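Local coordinates for protein Myo-inositol phosphohydrolase (Mitsuokella multacida, PDB 4WU3) that probably removes phosphate from inositol hexakisphosphate (phytate) as a PTP-like phosphatase, and is seen here with inositol-(1,3,4,5)-tetrakisphosphate bound, at residues Pro220-Asp223 and Lys224-Phe228; Gln495-Lys499 and Asn500-Tyr504; Ala518-Asp521 and Glu522-Phe526; Thr529-Ala532 and Asn533-Leu536; Pro560-Leu564 and Gly565-Ser569. The protein carries 2 engineered substitutions. One frame throughout, in Å; residues are numbered along the deposited sequence.

Interaction 1 (Pro220-Asp223 and Lys224-Phe228); sequences PDVD and KFLEF
L226 leans on V222, one turn earlier in the alpha helix 219-230. This helix packs on strand 205-211 of the mixed sheet of a PTP-like phosphatase domain. The L226 side chain can be followed outward from the backbone. L226 CB passes 3.6 Å from V222 O. L226 CG is closer to that carbonyl, 3.4 Å from V222 O. Beyond it, L226 CD1 turns toward the valine and meets V222 CG1 at 3.9 Å. The L226 branch starts opposite its own carbonyl carbon (chi1 -71°), which sends CG back along the helix toward V222. The two side chains lie alongside each other and point the same way. They form part of the buried stripe of the helix. Y321 touches both of them, F303 and F307 of helix 291-313 touch V222, and Y310 of that helix touches L226.

The backbone supplies the regular i to i+4 bonds. L226 N to V222 O is 3.0 Å long and fairly straight (165° at the hydrogen).

The polar side chains find partners beyond this short segment: D223 OD2 bonds to S322 OG, K224 NZ salt-bridges E149 and bonds to R208 O on strand 205-211, and E227 OE2 forms a salt bridge with K230 NZ. Nearer the backbone, E227 CG rests on the carbonyl of D223, 3.4 Å from D223 O.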
loop_
_atom_site.group_PDB
_atom_site.type_symbol
_atom_site.label_atom_id
_atom_site.label_comp_id
_atom_site.label_asym_id
_atom_site.label_seq_id
_atom_site.Cartn_x
_atom_site.Cartn_y
_atom_site.Cartn_z
ATOM N N PRO A 220 6.287 16.091 -2.681
ATOM C CA PRO A 220 6.350 17.317 -3.487
ATOM C C PRO A 220 5.048 18.123 -3.463
ATOM O O PRO A 220 5.089 19.352 -3.583
ATOM C CB PRO A 220 6.640 16.803 -4.905
ATOM C CG PRO A 220 7.258 15.464 -4.712
ATOM C CD PRO A 220 6.666 14.894 -3.456
ATOM N N ASP A 221 3.913 17.430 -3.311
ATOM C CA ASP A 221 2.604 18.079 -3.178
ATOM C C ASP A 221 2.396 18.729 -1.804
ATOM O O ASP A 221 1.724 19.754 -1.676
ATOM C CB ASP A 221 1.488 17.069 -3.434
ATOM C CG ASP A 221 1.219 16.865 -4.911
ATOM O OD1 ASP A 221 1.329 17.843 -5.674
ATOM O OD2 ASP A 221 0.884 15.734 -5.312
ATOM N N VAL A 222 2.967 18.120 -0.774
ATOM C CA VAL A 222 3.053 18.777 0.511
ATOM C C VAL A 222 3.882 20.056 0.336
ATOM O O VAL A 222 3.465 21.119 0.774
ATOM C CB VAL A 222 3.676 17.862 1.583
ATOM C CG1 VAL A 222 3.789 18.594 2.918
ATOM C CG2 VAL A 222 2.856 16.592 1.741
ATOM N N ASP A 223 5.034 19.970 -0.329
ATOM C CA ASP A 223 5.875 21.167 -0.517
ATOM C C ASP A 223 5.109 22.282 -1.238
ATOM O O ASP A 223 5.223 23.472 -0.905
ATOM C CB ASP A 223 7.124 20.845 -1.352
ATOM C CG ASP A 223 8.256 20.210 -0.541
ATOM O OD1 ASP A 223 8.126 20.000 0.683
ATOM O OD2 ASP A 223 9.301 19.919 -1.156
ATOM N N LYS A 224 4.357 21.878 -2.257
ATOM C CA LYS A 224 3.595 22.809 -3.057
ATOM C C LYS A 224 2.525 23.488 -2.212
ATOM O O LYS A 224 2.356 24.705 -2.285
ATOM C CB LYS A 224 2.965 22.093 -4.252
ATOM C CG LYS A 224 2.175 23.029 -5.138
ATOM C CD LYS A 224 1.509 22.314 -6.301
ATOM C CE LYS A 224 0.921 23.338 -7.265
ATOM N NZ LYS A 224 -0.292 22.810 -7.941
ATOM N N PHE A 225 1.822 22.710 -1.393
ATOM C CA PHE A 225 0.828 23.275 -0.481
ATOM C C PHE A 225 1.438 24.287 0.493
ATOM O O PHE A 225 0.876 25.362 0.703
ATOM C CB PHE A 225 0.121 22.189 0.322
ATOM C CG PHE A 225 -0.765 22.737 1.393
ATOM C CD1 PHE A 225 -1.992 23.291 1.069
ATOM C CD2 PHE A 225 -0.360 22.737 2.717
ATOM C CE1 PHE A 225 -2.808 23.815 2.054
ATOM C CE2 PHE A 225 -1.167 23.260 3.704
ATOM C CZ PHE A 225 -2.392 23.793 3.374
ATOM N N LEU A 226 2.571 23.931 1.092
ATOM C CA LEU A 226 3.251 24.792 2.070
ATOM C C LEU A 226 3.712 26.126 1.488
ATOM O O LEU A 226 3.585 27.182 2.125
ATOM C CB LEU A 226 4.437 24.061 2.687
ATOM C CG LEU A 226 4.003 22.951 3.632
ATOM C CD1 LEU A 226 5.172 22.081 4.078
ATOM C CD2 LEU A 226 3.284 23.556 4.825
ATOM N N GLU A 227 4.227 26.088 0.273
ATOM C CA GLU A 227 4.617 27.319 -0.395
ATOM C C GLU A 227 3.380 28.188 -0.718
ATOM O O GLU A 227 3.437 29.412 -0.609
ATOM C CB GLU A 227 5.455 27.025 -1.641
ATOM C CG GLU A 227 6.814 26.412 -1.313
ATOM C CD GLU A 227 7.707 27.279 -0.411
ATOM O OE1 GLU A 227 7.951 28.471 -0.747
ATOM O OE2 GLU A 227 8.202 26.743 0.625
ATOM N N PHE A 228 2.260 27.567 -1.078
ATOM C CA PHE A 228 0.988 28.295 -1.188
ATOM C C PHE A 228 0.547 28.852 0.168
ATOM O O PHE A 228 0.120 30.007 0.295
ATOM C CB PHE A 228 -0.079 27.348 -1.734
ATOM C CG PHE A 228 -1.499 27.767 -1.450
ATOM C CD1 PHE A 228 -2.107 28.778 -2.186
ATOM C CD2 PHE A 228 -2.250 27.104 -0.488
ATOM C CE1 PHE A 228 -3.425 29.139 -1.936
ATOM C CE2 PHE A 228 -3.574 27.450 -0.249
ATOM C CZ PHE A 228 -4.158 28.474 -0.971
#

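Interaction 2 (Gln495-Lys499 and Asn500-Tyr504); sequences QLVEK and NGLHY
V497 O takes two backbone N-H groups at the end of helix 493-499. L502 N lies 3.2 Å from V497 O, and N500 N makes a weak bond to V497 O at 3.1 Å. The first of these is the long bond of a Schellman motif. The short bond runs from G501 N to E498 O, at 2.8 Å, with the donor well above the carbonyl plane. G501 is the C-prime residue and has a positive phi (81°), which reverses the chain out of the helix.

The L496 carbonyl is taken up by N500. The amide ND2 of N500 donates to L496 O at 3.0 Å, nearly straight (168°). The acceptor lies close to the plane of the amide. The ND2 bond holds the amide against the last helical turn, where ND2 also meets L496 CD1. N500 N adds a weak bond to L496 O. Q402 NE2 binds the other end of the amide, at OD1, so both ends are held.

V497 CG1, anti to the backbone N (chi1 162°), packs on L502 CB at 3.6 Å, and the two side chains cross at about a right angle. I418 of strand 416-422 touches both residues. The chain then enters strand 503-509, where Y504 OH bonds to D420 OD2.

E498 OE2 accepts from Q494 NE2 and reaches the Y504 backbone through water. Water 1 donates to E498 OE2 at 2.7 Å. Water 1 accepts from Y504 N, which is 2.8 Å from the water oxygen.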
loop_
_atom_site.group_PDB
_atom_site.type_symbol
_atom_site.label_atom_id
_atom_site.label_comp_id
_atom_site.label_asym_id
_atom_site.label_seq_id
_atom_site.Cartn_x
_atom_site.Cartn_y
_atom_site.Cartn_z
ATOM N N GLN A 495 31.644 23.670 -29.581
ATOM C CA GLN A 495 33.053 23.771 -29.948
ATOM C C GLN A 495 33.327 22.987 -31.203
ATOM O O GLN A 495 33.945 23.501 -32.125
ATOM C CB GLN A 495 33.953 23.253 -28.828
ATOM C CG GLN A 495 34.058 24.196 -27.650
ATOM C CD GLN A 495 34.836 23.612 -26.490
ATOM O OE1 GLN A 495 34.676 22.443 -26.126
ATOM N NE2 GLN A 495 35.695 24.426 -25.900
ATOM N N LEU A 496 32.860 21.740 -31.249
ATOM C CA LEU A 496 33.007 20.930 -32.458
ATOM C C LEU A 496 32.387 21.599 -33.693
ATOM O O LEU A 496 33.010 21.657 -34.752
ATOM C CB LEU A 496 32.377 19.545 -32.264
ATOM C CG LEU A 496 32.447 18.630 -33.500
ATOM C CD1 LEU A 496 33.896 18.398 -33.913
ATOM C CD2 LEU A 496 31.741 17.306 -33.226
ATOM N N VAL A 497 31.156 22.081 -33.563
ATOM C CA VAL A 497 30.445 22.654 -34.704
ATOM C C VAL A 497 31.098 23.950 -35.202
ATOM O O VAL A 497 31.263 24.150 -36.404
ATOM C CB VAL A 497 28.960 22.910 -34.361
ATOM C CG1 VAL A 497 28.343 23.881 -35.346
ATOM C CG2 VAL A 497 28.189 21.596 -34.366
ATOM N N GLU A 498 31.491 24.823 -34.283
ATOM C CA GLU A 498 32.013 26.130 -34.686
ATOM C C GLU A 498 33.403 26.005 -35.294
ATOM O O GLU A 498 33.710 26.636 -36.303
ATOM C CB GLU A 498 31.981 27.100 -33.515
ATOM C CG GLU A 498 30.554 27.496 -33.144
ATOM C CD GLU A 498 30.467 28.414 -31.941
ATOM O OE1 GLU A 498 31.497 28.642 -31.273
ATOM O OE2 GLU A 498 29.362 28.907 -31.651
ATOM N N LYS A 499 34.212 25.143 -34.694
ATOM C CA LYS A 499 35.512 24.740 -35.230
ATOM C C LYS A 499 35.417 24.320 -36.703
ATOM O O LYS A 499 36.367 24.501 -37.461
ATOM C CB LYS A 499 36.048 23.593 -34.355
ATOM C CG LYS A 499 37.249 22.812 -34.862
ATOM C CD LYS A 499 37.530 21.646 -33.920
ATOM C CE LYS A 499 38.647 20.743 -34.420
ATOM N NZ LYS A 499 38.691 19.453 -33.674
ATOM N N ASN A 500 34.282 23.750 -37.106
ATOM C CA ASN A 500 34.081 23.326 -38.502
ATOM C C ASN A 500 33.297 24.333 -39.350
ATOM O O ASN A 500 32.764 23.992 -40.407
ATOM C CB ASN A 500 33.415 21.946 -38.558
ATOM C CG ASN A 500 34.402 20.817 -38.293
ATOM O OD1 ASN A 500 35.116 20.373 -39.192
ATOM N ND2 ASN A 500 34.455 20.360 -37.054
ATOM N N GLY A 501 33.232 25.575 -38.877
ATOM C CA GLY A 501 32.721 26.679 -39.686
ATOM C C GLY A 501 31.207 26.808 -39.751
ATOM O O GLY A 501 30.671 27.438 -40.665
ATOM N N LEU A 502 30.506 26.223 -38.784
ATOM C CA LEU A 502 29.053 26.327 -38.742
ATOM C C LEU A 502 28.614 27.081 -37.502
ATOM O O LEU A 502 29.369 27.205 -36.548
ATOM C CB LEU A 502 28.410 24.939 -38.749
ATOM C CG LEU A 502 28.809 24.007 -39.887
ATOM C CD1 LEU A 502 28.263 22.611 -39.638
ATOM C CD2 LEU A 502 28.315 24.537 -41.219
ATOM N N HIS A 503 27.388 27.582 -37.521
ATOM C CA HIS A 503 26.819 28.236 -36.353
ATOM C C HIS A 503 26.099 27.242 -35.464
ATOM O O HIS A 503 25.744 26.147 -35.890
ATOM C CB HIS A 503 25.841 29.319 -36.785
ATOM C CG HIS A 503 26.445 30.342 -37.687
ATOM N ND1 HIS A 503 26.618 30.142 -39.038
ATOM C CD2 HIS A 503 26.919 31.577 -37.432
ATOM C CE1 HIS A 503 27.175 31.211 -39.575
ATOM N NE2 HIS A 503 27.367 32.098 -38.622
ATOM N N TYR A 504 25.860 27.643 -34.226
ATOM C CA TYR A 504 25.280 26.740 -33.259
ATOM C C TYR A 504 24.205 27.434 -32.451
ATOM O O TYR A 504 24.369 28.570 -32.042
ATOM C CB TYR A 504 26.369 26.208 -32.329
ATOM C CG TYR A 504 25.888 25.285 -31.228
ATOM C CD1 TYR A 504 25.702 23.923 -31.467
ATOM C CD2 TYR A 504 25.651 25.764 -29.948
ATOM C CE1 TYR A 504 25.275 23.071 -30.464
ATOM C CE2 TYR A 504 25.235 24.927 -28.936
ATOM C CZ TYR A 504 25.049 23.579 -29.194
ATOM O OH TYR A 504 24.628 22.733 -28.186
HETATM O O HOH W 1 27.474 29.769 -33.395
#

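Interaction 3 (Ala518-Asp521 and Glu522-Phe526); sequences ANID and EFINF
The flat carboxamide of N525 lies against the backbone carbonyl of D521, one turn earlier in the helix. D521 O sits over one face of the amide, 3.2 Å from N525 CG. N525 ND2 is close as well but makes no hydrogen bond there. D521 O also accepts from N525 N at 2.9 Å, along a nearly straight line (173°). At the rim of the amide, N525 OD1 accepts from R528 NE and from water 4. Water 4 also makes a long, weak bond to D521 OD1. Of the rings, F526 meets Y417 edge-to-face and also meets Y505, while F523 meets F538 with the planes about 65° apart.

On another side of the helix, N519 OD1 and E522 OE1 are joined through water. Water 3 lies 3.0 Å from N519 OD1 and 3.2 Å from E522 OE1. N519 ND2 donates to A508 O, and E522 OE2 is hydrogen-bonded to Y505 OH and salt-bridged to K449 NZ. The E522 chain starts anti to its backbone N (chi1 178°) and runs out extended, which carries the carboxylate to these partners.

The buried stripe has I520 and I524, which cross at a slant. I520 CG2 meets I524 CD1 at 3.9 Å. I524 CG1 also rests on I520 O.

Helix 517-529 is the connection of a beta-alpha-beta crossover between strands 503-509 and 535-539. I507 of the first strand contacts N519, E522 and F523, while M553 and M557 of helix 545-558 cover I520 and I524.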
loop_
_atom_site.group_PDB
_atom_site.type_symbol
_atom_site.label_atom_id
_atom_site.label_comp_id
_atom_site.label_asym_id
_atom_site.label_seq_id
_atom_site.Cartn_x
_atom_site.Cartn_y
_atom_site.Cartn_z
ATOM N N ALA A 518 7.823 27.695 -23.678
ATOM C CA ALA A 518 9.023 28.524 -23.665
ATOM C C ALA A 518 9.976 28.088 -24.763
ATOM O O ALA A 518 10.560 28.923 -25.457
ATOM C CB ALA A 518 9.722 28.439 -22.314
ATOM N N ASN A 519 10.135 26.775 -24.909
ATOM C CA ASN A 519 11.054 26.225 -25.891
ATOM C C ASN A 519 10.630 26.515 -27.326
ATOM O O ASN A 519 11.472 26.732 -28.196
ATOM C CB ASN A 519 11.236 24.726 -25.667
ATOM C CG ASN A 519 12.150 24.436 -24.498
ATOM O OD1 ASN A 519 12.797 25.345 -23.975
ATOM N ND2 ASN A 519 12.215 23.177 -24.083
ATOM N N ILE A 520 9.326 26.543 -27.557
ATOM C CA ILE A 520 8.790 26.829 -28.880
ATOM C C ILE A 520 8.903 28.324 -29.176
ATOM O O ILE A 520 9.230 28.712 -30.293
ATOM C CB ILE A 520 7.325 26.348 -29.013
ATOM C CG1 ILE A 520 7.283 24.816 -29.019
ATOM C CG2 ILE A 520 6.688 26.891 -30.281
ATOM C CD1 ILE A 520 5.900 24.229 -29.182
ATOM N N ASP A 521 8.641 29.153 -28.171
ATOM C CA ASP A 521 8.816 30.597 -28.292
ATOM C C ASP A 521 10.265 30.935 -28.627
ATOM O O ASP A 521 10.528 31.818 -29.445
ATOM C CB ASP A 521 8.470 31.291 -26.974
ATOM C CG ASP A 521 7.004 31.625 -26.854
ATOM O OD1 ASP A 521 6.279 31.483 -27.850
ATOM O OD2 ASP A 521 6.588 32.045 -25.756
ATOM N N GLU A 522 11.199 30.256 -27.965
ATOM C CA GLU A 522 12.614 30.467 -28.237
ATOM C C GLU A 522 12.876 30.195 -29.704
ATOM O O GLU A 522 13.553 30.969 -30.358
ATOM C CB GLU A 522 13.511 29.596 -27.345
ATOM C CG GLU A 522 15.002 29.756 -27.626
ATOM C CD GLU A 522 15.894 29.335 -26.466
ATOM O OE1 GLU A 522 15.390 28.759 -25.477
ATOM O OE2 GLU A 522 17.117 29.588 -26.544
ATOM N N PHE A 523 12.328 29.114 -30.241
ATOM C CA PHE A 523 12.536 28.836 -31.651
ATOM C C PHE A 523 11.903 29.887 -32.566
ATOM O O PHE A 523 12.502 30.282 -33.565
ATOM C CB PHE A 523 12.022 27.461 -32.046
ATOM C CG PHE A 523 12.211 27.152 -33.509
ATOM C CD1 PHE A 523 13.487 27.023 -34.045
ATOM C CD2 PHE A 523 11.128 27.005 -34.346
ATOM C CE1 PHE A 523 13.674 26.755 -35.399
ATOM C CE2 PHE A 523 11.304 26.740 -35.698
ATOM C CZ PHE A 523 12.580 26.612 -36.227
ATOM N N ILE A 524 10.693 30.326 -32.256
ATOM C CA ILE A 524 10.023 31.297 -33.113
ATOM C C ILE A 524 10.801 32.614 -33.120
ATOM O O ILE A 524 11.072 33.201 -34.176
ATOM C CB ILE A 524 8.571 31.507 -32.668
ATOM C CG1 ILE A 524 7.788 30.209 -32.908
ATOM C CG2 ILE A 524 7.933 32.686 -33.399
ATOM C CD1 ILE A 524 6.428 30.181 -32.264
ATOM N N ASN A 525 11.198 33.054 -31.939
ATOM C CA ASN A 525 12.051 34.213 -31.837
ATOM C C ASN A 525 13.313 34.027 -32.678
ATOM O O ASN A 525 13.689 34.914 -33.433
ATOM C CB ASN A 525 12.380 34.499 -30.375
ATOM C CG ASN A 525 11.167 34.972 -29.600
ATOM O OD1 ASN A 525 10.151 35.362 -30.183
ATOM N ND2 ASN A 525 11.266 34.945 -28.281
ATOM N N PHE A 526 13.951 32.867 -32.579
ATOM C CA PHE A 526 15.128 32.604 -33.402
ATOM C C PHE A 526 14.804 32.811 -34.872
ATOM O O PHE A 526 15.575 33.444 -35.583
ATOM C CB PHE A 526 15.665 31.187 -33.178
ATOM C CG PHE A 526 16.803 30.816 -34.090
ATOM C CD1 PHE A 526 18.090 31.102 -33.751
ATOM C CD2 PHE A 526 16.578 30.178 -35.279
ATOM C CE1 PHE A 526 19.140 30.762 -34.585
ATOM C CE2 PHE A 526 17.622 29.841 -36.117
ATOM C CZ PHE A 526 18.908 30.138 -35.770
HETATM O O HOH W 2 13.343 28.559 -23.793
HETATM O O HOH W 3 15.701 25.962 -23.955
HETATM O O HOH W 4 7.590 33.951 -29.932
#

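Interaction 4 (Thr529-Ala532 and Asn533-Leu536); sequences TMPA and NAWL
A534 is the centre of this turn. A534 CB lies 3.1 Å from P531 O, and M530 CG lies 4.2 Å from A534 CB. P531 CD completes this small apolar patch. A534 N donates to P531 O at 3.2 Å, with the donor above the carbonyl plane. That bond closes a type II beta turn from P531 to A534.

Farther along, M530 and L536 reach toward each other, tip to tip. M530 SD stands 4.1 Å from L536 CD1 and about as far from L536 CD2. The methionine gets there because CG lies between its backbone N and carbonyl carbon (chi1 76°) and the chain then runs extended.

N533 provides the bend. It holds a left-handed backbone conformation (phi 61°) at the third position of the turn, a place where asparagine and glycine are common. Y417 of strand 416-422 touches P531, A534 and L536, and Y554 of helix 545-558 touches M530 and L536. L536 also makes backbone bonds to Y389 and S391.

The whole is a tight helix-to-strand connection. It brings the chain from helix 517-529 into strand 535-539 of the mixed sheet of the PTP-like domain, the strand that leads to the ligand-binding P-loop.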
loop_
_atom_site.group_PDB
_atom_site.type_symbol
_atom_site.label_atom_id
_atom_site.label_comp_id
_atom_site.label_asym_id
_atom_site.label_seq_id
_atom_site.Cartn_x
_atom_site.Cartn_y
_atom_site.Cartn_z
ATOM N N THR A 529 14.755 36.521 -36.455
ATOM C CA THR A 529 15.972 37.318 -36.612
ATOM C C THR A 529 17.035 36.604 -37.442
ATOM O O THR A 529 18.074 37.187 -37.746
ATOM C CB THR A 529 16.608 37.622 -35.251
ATOM O OG1 THR A 529 17.130 36.421 -34.690
ATOM C CG2 THR A 529 15.623 38.093 -34.302
ATOM N N MET A 530 16.807 35.340 -37.786
ATOM C CA MET A 530 17.835 34.589 -38.479
ATOM C C MET A 530 18.015 35.152 -39.884
ATOM O O MET A 530 17.086 35.714 -40.464
ATOM C CB MET A 530 17.510 33.093 -38.518
ATOM C CG MET A 530 16.437 32.685 -39.514
ATOM S SD MET A 530 15.981 30.950 -39.281
ATOM C CE MET A 530 14.898 30.731 -40.674
ATOM N N PRO A 531 19.227 35.022 -40.425
ATOM C CA PRO A 531 19.499 35.572 -41.746
ATOM C C PRO A 531 18.663 34.911 -42.810
ATOM O O PRO A 531 18.280 33.754 -42.657
ATOM C CB PRO A 531 20.972 35.219 -41.993
ATOM C CG PRO A 531 21.534 34.875 -40.662
ATOM C CD PRO A 531 20.398 34.347 -39.842
ATOM N N ALA A 532 18.385 35.632 -43.889
ATOM C CA ALA A 532 17.681 35.022 -44.999
ATOM C C ALA A 532 18.540 33.916 -45.586
ATOM O O ALA A 532 19.772 33.931 -45.495
ATOM C CB ALA A 532 17.308 36.054 -46.059
ATOM N N ASN A 533 17.865 32.956 -46.192
ATOM C CA ASN A 533 18.489 31.762 -46.756
ATOM C C ASN A 533 19.215 30.908 -45.710
ATOM O O ASN A 533 19.972 30.016 -46.081
ATOM C CB ASN A 533 19.520 32.076 -47.852
ATOM C CG ASN A 533 19.086 33.150 -48.828
ATOM O OD1 ASN A 533 19.862 34.056 -49.167
ATOM N ND2 ASN A 533 17.883 33.034 -49.322
ATOM N N ALA A 534 19.035 31.199 -44.423
ATOM C CA ALA A 534 19.643 30.364 -43.384
ATOM C C ALA A 534 19.139 28.929 -43.548
ATOM O O ALA A 534 17.974 28.709 -43.902
ATOM C CB ALA A 534 19.305 30.881 -41.989
ATOM N N TRP A 535 20.031 27.969 -43.313
ATOM C CA TRP A 535 19.691 26.554 -43.359
ATOM C C TRP A 535 19.723 25.997 -41.941
ATOM O O TRP A 535 20.717 26.154 -41.236
ATOM C CB TRP A 535 20.696 25.813 -44.223
ATOM C CG TRP A 535 20.450 24.352 -44.316
ATOM C CD1 TRP A 535 20.556 23.442 -43.315
ATOM C CD2 TRP A 535 20.073 23.625 -45.486
ATOM N NE1 TRP A 535 20.270 22.189 -43.787
ATOM C CE2 TRP A 535 19.967 22.273 -45.117
ATOM C CE3 TRP A 535 19.809 23.987 -46.809
ATOM C CZ2 TRP A 535 19.616 21.277 -46.019
ATOM C CZ3 TRP A 535 19.445 22.994 -47.708
ATOM C CH2 TRP A 535 19.352 21.656 -47.306
ATOM N N LEU A 536 18.633 25.363 -41.518
ATOM C CA LEU A 536 18.544 24.826 -40.166
ATOM C C LEU A 536 18.648 23.321 -40.147
ATOM O O LEU A 536 17.834 22.630 -40.761
ATOM C CB LEU A 536 17.219 25.209 -39.527
ATOM C CG LEU A 536 16.957 26.699 -39.394
ATOM C CD1 LEU A 536 15.595 26.917 -38.754
ATOM C CD2 LEU A 536 18.055 27.375 -38.600
#

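Interaction 5 (Pro560-Leu564 and Gly565-Ser569); sequences PDVSL and GDILS
S563 turns OG between its backbone N and carbonyl carbon (chi1 65°), which aims the hydroxyl at the open start of helix 564-573. D566 N donates to S563 OG at 3.1 Å. S563 is therefore the N-cap. Water links the same two residues a second time. Water 5 donates to D566 OD2 at 2.6 Å and accepts from S563 N at 2.9 Å. The first turn is closed by a straight backbone bond, I567 N to S563 O, 3.1 Å long.

V562, just before the cap, has CG1 anti to its backbone N (chi1 176°). This places CG1 over the first turn. V562 CG1 touches D566 CB at 3.5 Å, the two side chains crossing at about a right angle. V562 CG1 also meets I567 CD1, at 3.9 Å. One step on, L564 CD1 packs at a slant on L568 CG, 4.1 Å away.

The helix start packs on helices 545-558 and 593-613. Helix 545-558 lies against I567 through D555 and M556, and against L568 through A552. Helix 593-613 comes to L564 through E604 and Y607, and to L568 through I603, while D566 touches the loop residues T377 and T381.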
loop_
_atom_site.group_PDB
_atom_site.type_symbol
_atom_site.label_atom_id
_atom_site.label_comp_id
_atom_site.label_asym_id
_atom_site.label_seq_id
_atom_site.Cartn_x
_atom_site.Cartn_y
_atom_site.Cartn_z
ATOM N N PRO A 560 2.109 27.549 -44.536
ATOM C CA PRO A 560 0.823 27.458 -43.849
ATOM C C PRO A 560 -0.327 27.017 -44.772
ATOM O O PRO A 560 -1.401 26.652 -44.292
ATOM C CB PRO A 560 0.610 28.876 -43.306
ATOM C CG PRO A 560 1.467 29.755 -44.150
ATOM C CD PRO A 560 2.633 28.926 -44.579
ATOM N N ASP A 561 -0.093 27.031 -46.079
ATOM C CA ASP A 561 -1.101 26.590 -47.042
ATOM C C ASP A 561 -1.139 25.067 -47.214
ATOM O O ASP A 561 -2.014 24.542 -47.888
ATOM C CB ASP A 561 -0.853 27.243 -48.399
ATOM C CG ASP A 561 0.573 27.024 -48.903
ATOM O OD1 ASP A 561 1.508 26.912 -48.078
ATOM O OD2 ASP A 561 0.758 26.990 -50.134
ATOM N N VAL A 562 -0.191 24.361 -46.610
ATOM C CA VAL A 562 -0.180 22.903 -46.675
ATOM C C VAL A 562 -0.923 22.300 -45.476
ATOM O O VAL A 562 -0.861 22.828 -44.371
ATOM C CB VAL A 562 1.258 22.384 -46.735
ATOM C CG1 VAL A 562 1.274 20.862 -46.708
ATOM C CG2 VAL A 562 1.947 22.927 -47.982
ATOM N N SER A 563 -1.642 21.205 -45.693
ATOM C CA SER A 563 -2.481 20.645 -44.623
ATOM C C SER A 563 -1.651 20.071 -43.475
ATOM O O SER A 563 -0.484 19.729 -43.652
ATOM C CB SER A 563 -3.421 19.576 -45.180
ATOM O OG SER A 563 -2.703 18.457 -45.675
ATOM N N LEU A 564 -2.244 19.976 -42.289
ATOM C CA LEU A 564 -1.538 19.388 -41.158
ATOM C C LEU A 564 -1.064 17.982 -41.520
ATOM O O LEU A 564 0.097 17.636 -41.344
ATOM C CB LEU A 564 -2.423 19.336 -39.926
ATOM C CG LEU A 564 -1.756 18.685 -38.704
ATOM C CD1 LEU A 564 -0.506 19.464 -38.336
ATOM C CD2 LEU A 564 -2.705 18.638 -37.521
ATOM N N GLY A 565 -1.978 17.187 -42.050
ATOM C CA GLY A 565 -1.672 15.822 -42.434
ATOM C C GLY A 565 -0.585 15.681 -43.484
ATOM O O GLY A 565 0.180 14.711 -43.459
ATOM N N ASP A 566 -0.504 16.630 -44.417
ATOM C CA ASP A 566 0.559 16.601 -45.429
ATOM C C ASP A 566 1.934 16.923 -44.816
ATOM O O ASP A 566 2.942 16.276 -45.130
ATOM C CB ASP A 566 0.252 17.566 -46.574
ATOM C CG ASP A 566 -0.749 17.000 -47.567
ATOM O OD1 ASP A 566 -1.306 15.915 -47.318
ATOM O OD2 ASP A 566 -0.986 17.645 -48.608
ATOM N N ILE A 567 1.965 17.915 -43.935
ATOM C CA ILE A 567 3.188 18.259 -43.212
ATOM C C ILE A 567 3.692 17.036 -42.432
ATOM O O ILE A 567 4.833 16.595 -42.601
ATOM C CB ILE A 567 2.939 19.402 -42.215
ATOM C CG1 ILE A 567 2.556 20.695 -42.942
ATOM C CG2 ILE A 567 4.156 19.616 -41.335
ATOM C CD1 ILE A 567 3.706 21.388 -43.643
ATOM N N LEU A 568 2.842 16.485 -41.576
ATOM C CA LEU A 568 3.255 15.360 -40.739
ATOM C C LEU A 568 3.648 14.165 -41.593
ATOM O O LEU A 568 4.619 13.457 -41.310
ATOM C CB LEU A 568 2.143 14.986 -39.755
ATOM C CG LEU A 568 1.795 16.103 -38.769
ATOM C CD1 LEU A 568 0.868 15.590 -37.680
ATOM C CD2 LEU A 568 3.039 16.724 -38.146
ATOM N N SER A 569 2.899 13.952 -42.661
ATOM C CA SER A 569 3.172 12.841 -43.553
ATOM C C SER A 569 4.523 12.989 -44.270
ATOM O O SER A 569 5.325 12.060 -44.294
ATOM C CB SER A 569 2.027 12.689 -44.550
ATOM O OG SER A 569 0.810 12.403 -43.867
HETATM O O HOH W 5 -1.875 20.059 -48.334
#

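How the interactions relate
Interaction 1 stands apart. It lies in the first phytase-like region of the chain, while interactions 2, 3 and 4 share the second. Its centre is 30 Å from that of interaction 3. Interactions 2, 3 and 4 follow one another around a single beta-alpha-beta unit: entry to strand 503-509, the crossing helix, then entry to strand 535-539. Interactions 3 and 4 touch directly, with F526 CE2 3.5 Å from L536 CD2. Interaction 5 is about 12 Å from interaction 3 at the nearest atoms. A bound inositol tetrakisphosphate is about 11 Å from the N519 side chain, and one is about 14 Å from those of Y504 and L568. Interactions 2, 3 and 5 thus do not touch the ligand.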